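NADP-dependent alcohol dehydrogenase (Entamoeba histolytica, PDB 2OUI) catalyses the reversible, NADP-dependent interconversion of alcohols with their aldehydes or ketones as a tetrameric, zinc-containing medium-chain dehydrogenase. Local coordinates at residues A[33-38]-A[346-351]; A[58-63]-A[149-154]; A[110-115]-A[122-127]. The protein carries 1 engineered substitution. One frame throughout, in Å; residues are numbered along the deposited sequence. Where two conformers were deposited one is given.

Contact 1. Residues A[33-38]-A[346-351]; sequences ALAPCT and KPVVRI. With ZN (zinc ion), chain E; NO3 (nitrate ion), chain F.
Leu34 and Val349 form a hydrogen-bonded antiparallel pair in the GroES-like catalytic domain of a medium-chain alcohol dehydrogenase, where the end of strand 27-34 meets strand 346-350. Both backbone bonds of the pair, Leu34 N to Val349 O and Val349 N to Leu34 O, measure 2.8 Å. The packing is tight here. CD1 of Leu34 lies 3.7 Å from CD1 of Ile351, the side chains crossing at a slant, and Val330 of helix 329-339 touches Leu34. The proline rings of Pro36 and Pro347 meet CG to CG at 3.7 Å, with Met337 touching both.

Beyond Pro36 the chain turns into helix 38-46, and water and a nitrate ion come in. Thr38, partly exposed, donates from OG1 to O1 of the nitrate at 2.7 Å, and a water accepts from Thr38 N and Lys346 NZ while donating to the nitrate. Lys346 reaches this end because its CG is anti to the backbone N and the chain bends at chi2 (76°). NZ also forms a salt bridge with Glu60, beside Cys37, whose SG binds zinc at 2.2 Å. Within the contact, Lys346 NZ donates to Pro36 O at 2.7 Å, tilted 31° from the carbonyl plane.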
loop_
_atom_site.group_PDB
_atom_site.type_symbol
_atom_site.label_atom_id
_atom_site.label_comp_id
_atom_site.label_asym_id
_atom_site.label_seq_id
_atom_site.Cartn_x
_atom_site.Cartn_y
_atom_site.Cartn_z
ATOM N N ALA A 33 -4.521 -34.768 -14.015
ATOM C CA ALA A 33 -4.714 -34.977 -12.584
ATOM C C ALA A 33 -5.802 -34.010 -12.133
ATOM O O ALA A 33 -5.872 -32.876 -12.618
ATOM C CB ALA A 33 -3.405 -34.769 -11.800
ATOM N N LEU A 34 -6.689 -34.495 -11.263
ATOM C CA LEU A 34 -7.851 -33.710 -10.822
ATOM C C LEU A 34 -7.992 -33.817 -9.326
ATOM O O LEU A 34 -7.610 -34.835 -8.757
ATOM C CB LEU A 34 -9.139 -34.297 -11.447
ATOM C CG LEU A 34 -9.270 -34.148 -12.976
ATOM C CD1 LEU A 34 -10.481 -34.936 -13.481
ATOM C CD2 LEU A 34 -9.357 -32.667 -13.413
ATOM N N ALA A 35 -8.570 -32.798 -8.696
ATOM C CA ALA A 35 -8.902 -32.889 -7.259
ATOM C C ALA A 35 -10.280 -32.268 -7.008
ATOM O O ALA A 35 -10.652 -31.317 -7.697
ATOM C CB ALA A 35 -7.846 -32.178 -6.421
ATOM N N PRO A 36 -11.039 -32.807 -6.037
ATOM C CA PRO A 36 -12.321 -32.221 -5.624
ATOM C C PRO A 36 -12.150 -31.185 -4.516
ATOM O O PRO A 36 -11.123 -31.183 -3.814
ATOM C CB PRO A 36 -13.067 -33.413 -5.062
ATOM C CG PRO A 36 -11.962 -34.193 -4.369
ATOM C CD PRO A 36 -10.725 -34.019 -5.257
ATOM N N CYS A 37 -13.146 -30.311 -4.366
ATOM C CA CYS A 37 -13.060 -29.189 -3.431
ATOM C C CYS A 37 -14.303 -29.146 -2.581
ATOM O O CYS A 37 -15.384 -29.410 -3.060
ATOM C CB CYS A 37 -12.960 -27.862 -4.203
ATOM S SG CYS A 37 -12.567 -26.469 -3.092
ATOM N N THR A 38 -14.128 -28.794 -1.311
ATOM C CA THR A 38 -15.230 -28.502 -0.399
ATOM C C THR A 38 -16.212 -27.508 -1.016
ATOM O O THR A 38 -17.414 -27.613 -0.806
ATOM C CB THR A 38 -14.656 -27.920 0.920
ATOM O OG1 THR A 38 -13.675 -28.837 1.437
ATOM C CG2 THR A 38 -15.742 -27.763 1.963
ATOM N N LYS A 346 -6.822 -34.051 1.211
ATOM C CA LYS A 346 -7.164 -33.797 -0.188
ATOM C C LYS A 346 -6.959 -35.067 -1.029
ATOM O O LYS A 346 -5.902 -35.674 -0.961
ATOM C CB LYS A 346 -6.277 -32.649 -0.683
ATOM C CG LYS A 346 -6.713 -31.982 -1.937
ATOM C CD LYS A 346 -7.884 -31.052 -1.726
ATOM C CE LYS A 346 -8.150 -30.372 -3.054
ATOM N NZ LYS A 346 -9.296 -29.424 -2.997
ATOM N N PRO A 347 -7.992 -35.509 -1.770
ATOM C CA PRO A 347 -7.803 -36.591 -2.733
ATOM C C PRO A 347 -7.328 -36.060 -4.082
ATOM O O PRO A 347 -7.557 -34.890 -4.429
ATOM C CB PRO A 347 -9.207 -37.184 -2.893
ATOM C CG PRO A 347 -10.137 -36.330 -2.026
ATOM C CD PRO A 347 -9.395 -35.050 -1.748
ATOM N N VAL A 348 -6.639 -36.912 -4.822
ATOM C CA VAL A 348 -6.271 -36.600 -6.197
ATOM C C VAL A 348 -6.575 -37.788 -7.085
ATOM O O VAL A 348 -6.488 -38.943 -6.667
ATOM C CB VAL A 348 -4.786 -36.194 -6.393
ATOM C CG1 VAL A 348 -4.536 -34.822 -5.852
ATOM C CG2 VAL A 348 -3.832 -37.212 -5.783
ATOM N N VAL A 349 -6.964 -37.488 -8.315
ATOM C CA VAL A 349 -7.270 -38.515 -9.287
ATOM C C VAL A 349 -6.307 -38.334 -10.449
ATOM O O VAL A 349 -6.188 -37.249 -10.973
ATOM C CB VAL A 349 -8.708 -38.348 -9.816
ATOM C CG1 VAL A 349 -9.021 -39.392 -10.894
ATOM C CG2 VAL A 349 -9.718 -38.459 -8.664
ATOM N N ARG A 350 -5.651 -39.415 -10.859
ATOM C CA ARG A 350 -4.742 -39.389 -11.991
ATOM C C ARG A 350 -5.435 -40.052 -13.180
ATOM O O ARG A 350 -6.085 -41.090 -13.029
ATOM C CB ARG A 350 -3.429 -40.097 -11.625
ATOM C CG ARG A 350 -2.260 -39.908 -12.606
ATOM C CD ARG A 350 -1.650 -38.463 -12.648
ATOM N NE ARG A 350 -0.389 -38.463 -13.406
ATOM C CZ ARG A 350 -0.295 -38.526 -14.737
ATOM N NH1 ARG A 350 -1.380 -38.564 -15.515
ATOM N NH2 ARG A 350 0.905 -38.553 -15.305
ATOM N N ILE A 351 -5.321 -39.424 -14.351
ATOM C CA ILE A 351 -5.915 -39.935 -15.586
ATOM C C ILE A 351 -4.808 -40.100 -16.633
ATOM O O ILE A 351 -4.006 -39.192 -16.846
ATOM C CB ILE A 351 -7.007 -38.985 -16.163
ATOM C CG1 ILE A 351 -8.132 -38.706 -15.153
ATOM C CG2 ILE A 351 -7.620 -39.577 -17.434
ATOM C CD1 ILE A 351 -7.884 -37.503 -14.283
HETATM ZN ZN ZN E . -12.175 -24.920 -4.656
HETATM N N NO3 F . -11.024 -26.604 2.779
HETATM O O1 NO3 F . -11.395 -27.478 1.744
HETATM O O2 NO3 F . -9.691 -26.359 3.028
HETATM O O3 NO3 F . -11.989 -25.975 3.574
HETATM O O HOH W 1 -10.983 -28.338 -0.848
#

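Contact 2. Residues A[58-63]-A[149-154]; sequences GHEAVG and SDMVTT. With ZN (zinc ion), chain E.
His59 and Asp150 meet at the zinc, which by analogy with related medium-chain alcohol dehydrogenases is probably the catalytic one; the first comes from the loop leading into strand 61-68, the second from helix 148-161. NE2 of His59 binds the metal at 2.1 Å and OD2 of Asp150 at 1.9 Å. These two ligand atoms come within 3.1 Å of each other without a hydrogen bond, OD2 lying at the edge of the imidazole and the carboxylate plane turned 61° from the ring. Cys37 is the third protein ligand, and Ser113 bonds to ND1 on the far side of the ring, so the imidazole is held at both nitrogens.

Glu60 can be followed outward. Its CB lies 4.2 Å from CB of Ser149, and CG moves on to CB of Asp150 at 3.5 Å. CD stays beside CB of Asp150, the two carboxylates turned 79° from each other. At the tip, OE1 faces the methyl CE of Met151 at 3.6 Å, accepts a hydrogen bond from a water that in turn accepts one from Met151 N, and is paired with Lys346. OE2 of Glu60 lies 3.9 Å from OD2 of Asp150. Glu60 thus sits in the second shell, packed on Asp150 and Cys37 and gripped by Lys346 and the water, which probably helps to position the metal ligands.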
loop_
_atom_site.group_PDB
_atom_site.type_symbol
_atom_site.label_atom_id
_atom_site.label_comp_id
_atom_site.label_asym_id
_atom_site.label_seq_id
_atom_site.Cartn_x
_atom_site.Cartn_y
_atom_site.Cartn_z
ATOM N N GLY A 58 -15.955 -29.358 -10.575
ATOM C CA GLY A 58 -14.498 -29.335 -10.482
ATOM C C GLY A 58 -13.792 -28.114 -11.038
ATOM O O GLY A 58 -14.179 -27.551 -12.078
ATOM N N HIS A 59 -12.730 -27.700 -10.353
ATOM C CA HIS A 59 -11.966 -26.535 -10.760
ATOM C C HIS A 59 -10.484 -26.639 -10.376
ATOM O O HIS A 59 -9.796 -25.622 -10.221
ATOM C CB HIS A 59 -12.587 -25.236 -10.213
ATOM C CG HIS A 59 -12.917 -25.274 -8.746
ATOM N ND1 HIS A 59 -14.196 -25.488 -8.278
ATOM C CD2 HIS A 59 -12.140 -25.105 -7.645
ATOM C CE1 HIS A 59 -14.189 -25.474 -6.953
ATOM N NE2 HIS A 59 -12.954 -25.243 -6.545
ATOM N N GLU A 60 -9.987 -27.871 -10.252
ATOM C CA GLU A 60 -8.596 -28.109 -9.922
ATOM C C GLU A 60 -8.080 -29.187 -10.872
ATOM O O GLU A 60 -8.501 -30.331 -10.782
ATOM C CB GLU A 60 -8.499 -28.610 -8.482
ATOM C CG GLU A 60 -8.845 -27.527 -7.462
ATOM C CD GLU A 60 -9.111 -28.086 -6.080
ATOM O OE1 GLU A 60 -8.154 -28.116 -5.270
ATOM O OE2 GLU A 60 -10.260 -28.534 -5.826
ATOM N N ALA A 61 -7.184 -28.790 -11.778
ATOM C CA ALA A 61 -6.676 -29.707 -12.825
ATOM C C ALA A 61 -5.255 -29.362 -13.220
ATOM O O ALA A 61 -4.878 -28.193 -13.252
ATOM C CB ALA A 61 -7.546 -29.624 -14.075
ATOM N N VAL A 62 -4.495 -30.403 -13.548
ATOM C CA VAL A 62 -3.295 -30.318 -14.399
ATOM C C VAL A 62 -3.759 -31.043 -15.660
ATOM O O VAL A 62 -4.427 -32.071 -15.565
ATOM C CB VAL A 62 -2.103 -31.052 -13.765
ATOM C CG1 VAL A 62 -0.980 -31.312 -14.783
ATOM C CG2 VAL A 62 -1.586 -30.244 -12.560
ATOM N N GLY A 63 -3.475 -30.483 -16.826
ATOM C CA GLY A 63 -4.065 -31.043 -18.029
ATOM C C GLY A 63 -3.129 -30.984 -19.203
ATOM O O GLY A 63 -1.987 -30.548 -19.081
ATOM N N SER A 149 -3.691 -25.096 -8.126
ATOM C CA SER A 149 -4.827 -24.526 -8.852
ATOM C C SER A 149 -5.739 -23.714 -7.948
ATOM O O SER A 149 -6.264 -22.688 -8.367
ATOM C CB SER A 149 -5.672 -25.668 -9.445
ATOM O OG SER A 149 -4.884 -26.434 -10.344
ATOM N N ASP A 150 -5.885 -24.198 -6.716
ATOM C CA ASP A 150 -6.870 -23.686 -5.766
ATOM C C ASP A 150 -6.278 -23.723 -4.355
ATOM O O ASP A 150 -6.297 -22.703 -3.676
ATOM C CB ASP A 150 -8.153 -24.519 -5.887
ATOM C CG ASP A 150 -9.344 -23.952 -5.106
ATOM O OD1 ASP A 150 -9.263 -22.810 -4.575
ATOM O OD2 ASP A 150 -10.365 -24.687 -5.021
ATOM N N MET A 151 -5.715 -24.849 -3.912
ATOM C CA MET A 151 -5.343 -24.941 -2.480
ATOM C C MET A 151 -4.210 -23.997 -2.088
ATOM O O MET A 151 -4.351 -23.205 -1.158
ATOM C CB MET A 151 -5.016 -26.366 -2.052
ATOM C CG MET A 151 -6.174 -27.372 -2.276
ATOM S SD MET A 151 -7.631 -26.995 -1.270
ATOM C CE MET A 151 -8.650 -25.997 -2.359
ATOM N N VAL A 152 -3.102 -24.062 -2.812
ATOM C CA VAL A 152 -1.969 -23.176 -2.501
ATOM C C VAL A 152 -2.345 -21.711 -2.728
ATOM O O VAL A 152 -2.100 -20.869 -1.855
ATOM C CB VAL A 152 -0.765 -23.492 -3.332
ATOM C CG1 VAL A 152 0.341 -22.486 -3.015
ATOM C CG2 VAL A 152 -0.310 -24.944 -3.055
ATOM N N THR A 153 -2.934 -21.407 -3.889
ATOM C CA THR A 153 -3.265 -20.024 -4.219
ATOM C C THR A 153 -4.293 -19.396 -3.278
ATOM O O THR A 153 -4.114 -18.261 -2.841
ATOM C CB THR A 153 -3.617 -19.817 -5.711
ATOM O OG1 THR A 153 -3.920 -18.427 -5.911
ATOM C CG2 THR A 153 -4.811 -20.691 -6.136
ATOM N N THR A 154 -5.327 -20.146 -2.910
ATOM C CA THR A 154 -6.341 -19.619 -1.989
ATOM C C THR A 154 -5.774 -19.498 -0.576
ATOM O O THR A 154 -5.972 -18.475 0.082
ATOM C CB THR A 154 -7.596 -20.497 -1.990
ATOM O OG1 THR A 154 -8.080 -20.567 -3.346
ATOM C CG2 THR A 154 -8.671 -19.903 -1.089
HETATM ZN ZN ZN E . -12.175 -24.920 -4.656
HETATM O O HOH W 2 -5.865 -27.067 -5.851
#

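Contact 3. Residues A[110-115]-A[122-127]; sequences WKFSNF and EVFHVN
Phe112 pushes its ring against strand 124-126 of the GroES-like domain, and the contact between the loop 110-115 and that strand is mostly aromatic and aliphatic. The Phe112 and Phe124 rings lie with centroids 5.7 Å apart and planes nearly perpendicular (85°), in an oblique pairing; CZ of Phe112 comes 4.0 Å from CD1 of Phe124. At the edge of the Phe112 ring, near its plane, CG2 of Val126 lies 4.1 Å from CZ. Val83 of strand 80-83, in the same sheet as 124-126, touches both phenylalanines.

Polar atoms meet this hydrocarbon as well. The carbonyl O of His125 sits at the same ring edge, 3.2 Å from CE1 of Phe112. Towards the surface, the methylenes of Lys111 cross the amide of Asn127 at about a right angle, with CD 3.7 Å from OD1. The polar ends are engaged elsewhere: Lys111 NZ in a salt bridge to Asp89, Asn127 OD1 in a hydrogen bond with Thr87.

Loop and strand are therefore held together by van der Waals contact, the ring's weakly positive C-H edge facing a carbonyl oxygen, while the lysine methylenes lie against the amide of Asn127 and the charged end of the lysine and the amide oxygen bond to third partners.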
loop_
_atom_site.group_PDB
_atom_site.type_symbol
_atom_site.label_atom_id
_atom_site.label_comp_id
_atom_site.label_asym_id
_atom_site.label_seq_id
_atom_site.Cartn_x
_atom_site.Cartn_y
_atom_site.Cartn_z
ATOM N N TRP A 110 -13.960 -16.713 -11.315
ATOM C CA TRP A 110 -14.129 -18.113 -10.950
ATOM C C TRP A 110 -15.252 -18.684 -11.828
ATOM O O TRP A 110 -16.449 -18.523 -11.531
ATOM C CB TRP A 110 -14.438 -18.260 -9.451
ATOM C CG TRP A 110 -14.820 -19.674 -9.043
ATOM C CD1 TRP A 110 -14.417 -20.855 -9.635
ATOM C CD2 TRP A 110 -15.645 -20.042 -7.933
ATOM N NE1 TRP A 110 -14.974 -21.932 -8.964
ATOM C CE2 TRP A 110 -15.748 -21.459 -7.934
ATOM C CE3 TRP A 110 -16.351 -19.310 -6.966
ATOM C CZ2 TRP A 110 -16.498 -22.155 -6.981
ATOM C CZ3 TRP A 110 -17.106 -19.993 -6.035
ATOM C CH2 TRP A 110 -17.169 -21.412 -6.042
ATOM N N LYS A 111 -14.853 -19.326 -12.925
ATOM C CA LYS A 111 -15.817 -19.798 -13.914
ATOM C C LYS A 111 -16.155 -21.272 -13.688
ATOM O O LYS A 111 -17.350 -21.636 -13.506
ATOM C CB LYS A 111 -15.281 -19.548 -15.342
ATOM C CG LYS A 111 -14.968 -18.060 -15.567
ATOM C CD LYS A 111 -14.672 -17.730 -17.037
ATOM C CE LYS A 111 -14.234 -16.222 -17.141
ATOM N NZ LYS A 111 -15.344 -15.280 -16.813
ATOM N N PHE A 112 -15.111 -22.105 -13.729
ATOM C CA PHE A 112 -15.227 -23.561 -13.563
ATOM C C PHE A 112 -16.029 -23.921 -12.301
ATOM O O PHE A 112 -15.606 -23.597 -11.197
ATOM C CB PHE A 112 -13.852 -24.196 -13.378
ATOM C CG PHE A 112 -12.948 -24.153 -14.597
ATOM C CD1 PHE A 112 -13.398 -24.558 -15.850
ATOM C CD2 PHE A 112 -11.608 -23.821 -14.443
ATOM C CE1 PHE A 112 -12.525 -24.565 -16.978
ATOM C CE2 PHE A 112 -10.734 -23.830 -15.549
ATOM C CZ PHE A 112 -11.200 -24.193 -16.811
ATOM N N SER A 113 -17.137 -24.644 -12.473
ATOM C CA SER A 113 -18.019 -25.107 -11.375
ATOM C C SER A 113 -18.625 -23.969 -10.553
ATOM O O SER A 113 -19.201 -24.214 -9.496
ATOM C CB SER A 113 -17.386 -26.203 -10.469
ATOM O OG SER A 113 -16.628 -25.669 -9.387
ATOM N N ASN A 114 -18.496 -22.736 -11.042
ATOM C CA ASN A 114 -19.340 -21.624 -10.563
ATOM C C ASN A 114 -20.529 -21.429 -11.521
ATOM O O ASN A 114 -21.681 -21.733 -11.167
ATOM C CB ASN A 114 -18.493 -20.347 -10.375
ATOM C CG ASN A 114 -19.305 -19.145 -9.912
ATOM O OD1 ASN A 114 -20.510 -19.250 -9.603
ATOM N ND2 ASN A 114 -18.634 -17.985 -9.834
ATOM N N PHE A 115 -20.253 -20.979 -12.749
ATOM C CA PHE A 115 -21.292 -20.816 -13.752
ATOM C C PHE A 115 -20.889 -21.397 -15.119
ATOM O O PHE A 115 -21.686 -21.361 -16.054
ATOM C CB PHE A 115 -21.697 -19.338 -13.886
ATOM C CG PHE A 115 -20.535 -18.415 -14.176
ATOM C CD1 PHE A 115 -20.070 -18.247 -15.484
ATOM C CD2 PHE A 115 -19.912 -17.718 -13.146
ATOM C CE1 PHE A 115 -18.994 -17.392 -15.758
ATOM C CE2 PHE A 115 -18.846 -16.879 -13.415
ATOM C CZ PHE A 115 -18.386 -16.725 -14.727
ATOM N N GLU A 122 -14.002 -35.184 -19.924
ATOM C CA GLU A 122 -12.953 -35.670 -20.814
ATOM C C GLU A 122 -12.156 -34.571 -21.504
ATOM O O GLU A 122 -10.977 -34.775 -21.839
ATOM C CB GLU A 122 -13.576 -36.585 -21.867
ATOM C CG GLU A 122 -14.255 -37.821 -21.274
ATOM C CD GLU A 122 -14.783 -38.711 -22.361
ATOM O OE1 GLU A 122 -15.988 -38.624 -22.672
ATOM O OE2 GLU A 122 -13.966 -39.462 -22.919
ATOM N N VAL A 123 -12.810 -33.441 -21.775
ATOM C CA VAL A 123 -12.175 -32.257 -22.344
ATOM C C VAL A 123 -12.874 -31.084 -21.680
ATOM O O VAL A 123 -14.082 -31.131 -21.458
ATOM C CB VAL A 123 -12.411 -32.169 -23.893
ATOM C CG1 VAL A 123 -11.863 -30.863 -24.469
ATOM C CG2 VAL A 123 -11.799 -33.355 -24.627
ATOM N N PHE A 124 -12.123 -30.044 -21.349
ATOM C CA PHE A 124 -12.746 -28.807 -20.883
ATOM C C PHE A 124 -12.157 -27.588 -21.584
ATOM O O PHE A 124 -11.155 -27.699 -22.306
ATOM C CB PHE A 124 -12.692 -28.689 -19.352
ATOM C CG PHE A 124 -11.308 -28.754 -18.782
ATOM C CD1 PHE A 124 -10.522 -27.603 -18.690
ATOM C CD2 PHE A 124 -10.788 -29.964 -18.326
ATOM C CE1 PHE A 124 -9.229 -27.662 -18.160
ATOM C CE2 PHE A 124 -9.504 -30.032 -17.792
ATOM C CZ PHE A 124 -8.731 -28.881 -17.700
ATOM N N HIS A 125 -12.790 -26.433 -21.367
ATOM C CA HIS A 125 -12.519 -25.250 -22.135
ATOM C C HIS A 125 -11.854 -24.211 -21.232
ATOM O O HIS A 125 -12.320 -23.949 -20.108
ATOM C CB HIS A 125 -13.829 -24.705 -22.707
ATOM C CG HIS A 125 -13.689 -23.402 -23.442
ATOM N ND1 HIS A 125 -13.602 -22.185 -22.792
ATOM C CD2 HIS A 125 -13.666 -23.126 -24.765
ATOM C CE1 HIS A 125 -13.500 -21.218 -23.687
ATOM N NE2 HIS A 125 -13.540 -21.764 -24.894
ATOM N N VAL A 126 -10.801 -23.583 -21.747
ATOM C CA VAL A 126 -10.127 -22.502 -21.034
ATOM C C VAL A 126 -10.180 -21.218 -21.873
ATOM O O VAL A 126 -9.697 -21.193 -23.015
ATOM C CB VAL A 126 -8.646 -22.848 -20.733
ATOM C CG1 VAL A 126 -7.966 -21.703 -19.947
ATOM C CG2 VAL A 126 -8.553 -24.175 -19.991
ATOM N N ASN A 127 -10.765 -20.150 -21.321
ATOM C CA ASN A 127 -10.784 -18.842 -22.015
ATOM C C ASN A 127 -9.434 -18.141 -21.890
ATOM O O ASN A 127 -8.755 -18.319 -20.890
ATOM C CB ASN A 127 -11.849 -17.928 -21.391
ATOM C CG ASN A 127 -11.636 -17.745 -19.909
ATOM O OD1 ASN A 127 -11.736 -18.699 -19.124
ATOM N ND2 ASN A 127 -11.319 -16.518 -19.510
#

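All three contacts draw on one mixed sheet of the catalytic domain, in which strand 27-34 pairs with 61-68, 124-126 and 346-350. Along the chain, contact 1 spans the longest interval; contact 2 falls within it, and contact 3 within contact 2. Centres of contacts 1 and 2 are about 9 Å apart, 2 and 3 about 12 Å, 1 and 3 about 15 Å. Contacts 1 and 2 share the zinc, whose three protein ligands they supply together, and are tied by the Lys346-Glu60 salt bridge and a probable backbone hydrogen bond from Val62 N to Ala33 O. Contact 3 touches contact 2 through Ser113, probably hydrogen-bonded to His59, and through Phe112. The metal site is thus assembled from pieces distant in sequence.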